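Local coordinates for protein ricin B-related lectin (Polyporus squamosus, PDB 5MUA) that probably binds galactose-containing glycans through a ricin B-like lectin domain and carries a papain-like, calcium-dependent cysteine protease domain, at residues 148-153 with 176-181. Residues are numbered along the deposited sequence; the frame is centred on the assembly and turned at random.
Sequences KLSQTG and DGLYLV. With CA (calcium ion), chain E; CA (calcium ion), chain D.
Strands 150-152 and 178-180 run antiparallel, their axes at 153° and 4.6 Å apart at closest approach, with Gln151 and Tyr179 as the hydrogen-bonded pair. Gln151 N donates to Tyr179 O at 2.9 Å, and Tyr179 N returns a shorter bond to Gln151 O at 2.7 Å. Val181 N reaches Leu149 O beyond one end of this pair; at the other, Gly153 N meets Gly177 O from above the carbonyl plane, 57° out of it. The chain there is leaving the strand for helix 153-162, whose N-cap is Thr152, with OG1 bonded to Asn155 N.

On the face shared by Gln151 and Tyr179, the tyrosine ring turns its edge to 151-153, with Gln151 O and Gly153 N in its plane and CE2 3.8 Å from Gly153 CA. Gln151 lies alongside Val181, CG to CG2 at 3.9 Å, and a bend at chi2 (-76°) brings its amide back, NE2 bonding Ser150 O nearly in the amide plane. The opposite face is mixed: Leu178 CD1 packs 3.8 Å from Ser150 CB, while Ser150 OG turns to Ile8 N. Before the strand, Leu149 CB touches Leu180 CD1. The pairing joins the last strand of the ricin-type beta-trefoil to the papain-like domain, since 144-152 also pairs with 7-13, and 178-180 with 233-243.

Tyr179 OH accepts the Asp176 N-H at 3.0 Å, linking the strand pair to the calcium site. Asp176 OD1 bridges two calcium ions, while OD2 makes its carboxylate bidentate on one of them. Glu204, Asp207, Asp209 and Asp210 of the second subunit complete the coordination with Ser175 and water, putting the metals at the subunit interface; the Asp176 side chain is also about 4 Å from bound E64.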
loop_
_atom_site.group_PDB
_atom_site.type_symbol
_atom_site.label_atom_id
_atom_site.label_comp_id
_atom_site.label_asym_id
_atom_site.label_seq_id
_atom_site.Cartn_x
_atom_site.Cartn_y
_atom_site.Cartn_z
ATOM N N LYS B 148 24.568 -10.016 10.341
ATOM C CA LYS B 148 23.266 -9.431 10.697
ATOM C C LYS B 148 22.660 -8.835 9.460
ATOM O O LYS B 148 23.326 -8.142 8.722
ATOM C CB LYS B 148 23.409 -8.341 11.736
ATOM C CG LYS B 148 22.051 -7.951 12.325
ATOM C CD LYS B 148 22.190 -6.982 13.491
ATOM C CE LYS B 148 22.759 -5.622 13.029
ATOM N NZ LYS B 148 22.848 -4.696 14.191
ATOM N N LEU B 149 21.404 -9.152 9.222
ATOM C CA LEU B 149 20.662 -8.686 8.054
ATOM C C LEU B 149 19.489 -7.832 8.473
ATOM O O LEU B 149 18.677 -7.443 7.609
ATOM C CB LEU B 149 20.177 -9.904 7.290
ATOM C CG LEU B 149 21.302 -10.875 6.941
ATOM C CD1 LEU B 149 20.716 -12.072 6.273
ATOM C CD2 LEU B 149 22.355 -10.279 6.012
ATOM N N SER B 150 19.300 -7.603 9.765
ATOM C CA SER B 150 18.163 -6.854 10.320
ATOM C C SER B 150 18.599 -5.541 10.968
ATOM O O SER B 150 19.779 -5.344 11.265
ATOM C CB SER B 150 17.438 -7.677 11.415
ATOM O OG SER B 150 18.356 -8.153 12.360
ATOM N N GLN B 151 17.622 -4.638 11.133
ATOM C CA GLN B 151 17.741 -3.403 11.844
ATOM C C GLN B 151 16.517 -3.246 12.703
ATOM O O GLN B 151 15.448 -3.652 12.299
ATOM C CB GLN B 151 17.832 -2.229 10.887
ATOM C CG GLN B 151 19.070 -2.221 10.088
ATOM C CD GLN B 151 20.263 -1.752 10.916
ATOM O OE1 GLN B 151 20.500 -0.551 11.049
ATOM N NE2 GLN B 151 20.981 -2.693 11.523
ATOM N N THR B 152 16.702 -2.719 13.897
ATOM C CA THR B 152 15.562 -2.308 14.709
ATOM C C THR B 152 14.898 -1.056 14.175
ATOM O O THR B 152 15.445 -0.325 13.339
ATOM C CB THR B 152 15.912 -2.100 16.189
ATOM O OG1 THR B 152 16.708 -0.929 16.329
ATOM C CG2 THR B 152 16.672 -3.339 16.755
ATOM N N GLY B 153 13.654 -0.870 14.598
ATOM C CA GLY B 153 12.955 0.389 14.297
ATOM C C GLY B 153 13.817 1.555 14.708
ATOM O O GLY B 153 14.012 2.477 13.912
ATOM N N ASP B 176 6.954 -0.934 12.828
ATOM C CA ASP B 176 7.347 -2.212 13.388
ATOM C C ASP B 176 8.631 -2.065 14.188
ATOM O O ASP B 176 9.231 -1.017 14.210
ATOM C CB ASP B 176 7.496 -3.242 12.288
ATOM C CG ASP B 176 6.147 -3.493 11.547
ATOM O OD1 ASP B 176 5.195 -3.958 12.206
ATOM O OD2 ASP B 176 6.075 -3.218 10.336
ATOM N N GLY B 177 8.971 -3.124 14.882
ATOM C CA GLY B 177 10.149 -3.138 15.754
ATOM C C GLY B 177 11.434 -3.706 15.180
ATOM O O GLY B 177 12.514 -3.279 15.589
ATOM N N LEU B 178 11.335 -4.729 14.331
ATOM C CA LEU B 178 12.488 -5.436 13.825
ATOM C C LEU B 178 12.284 -5.597 12.351
ATOM O O LEU B 178 11.237 -6.095 11.918
ATOM C CB LEU B 178 12.592 -6.828 14.458
ATOM C CG LEU B 178 13.809 -7.649 13.981
ATOM C CD1 LEU B 178 15.131 -6.978 14.381
ATOM C CD2 LEU B 178 13.727 -9.118 14.470
ATOM N N TYR B 179 13.246 -5.107 11.592
ATOM C CA TYR B 179 13.144 -5.142 10.131
ATOM C C TYR B 179 14.183 -6.052 9.471
ATOM O O TYR B 179 15.377 -5.935 9.771
ATOM C CB TYR B 179 13.338 -3.739 9.582
ATOM C CG TYR B 179 12.211 -2.832 9.883
ATOM C CD1 TYR B 179 11.107 -2.807 9.091
ATOM C CD2 TYR B 179 12.192 -2.065 11.087
ATOM C CE1 TYR B 179 10.022 -1.979 9.377
ATOM C CE2 TYR B 179 11.142 -1.185 11.347
ATOM C CZ TYR B 179 10.049 -1.163 10.479
ATOM O OH TYR B 179 8.991 -0.346 10.744
ATOM N N LEU B 180 13.751 -6.832 8.488
ATOM C CA LEU B 180 14.657 -7.462 7.506
ATOM C C LEU B 180 15.018 -6.447 6.439
ATOM O O LEU B 180 14.156 -5.741 5.895
ATOM C CB LEU B 180 14.081 -8.694 6.850
ATOM C CG LEU B 180 14.901 -9.354 5.719
ATOM C CD1 LEU B 180 16.208 -9.857 6.374
ATOM C CD2 LEU B 180 14.097 -10.534 5.159
ATOM N N VAL B 181 16.295 -6.356 6.168
ATOM C CA VAL B 181 16.800 -5.476 5.109
ATOM C C VAL B 181 16.913 -6.371 3.881
ATOM O O VAL B 181 17.659 -7.357 3.855
ATOM C CB VAL B 181 18.187 -4.869 5.474
ATOM C CG1 VAL B 181 18.819 -4.132 4.297
ATOM C CG2 VAL B 181 18.104 -3.961 6.686
HETATM CA CA CA E . 3.468 -2.979 13.414
HETATM CA CA CA D . 3.990 -4.537 9.939
HETATM O O HOH W 1 5.078 -4.473 7.847
HETATM O O HOH W 2 4.582 -3.471 15.498
#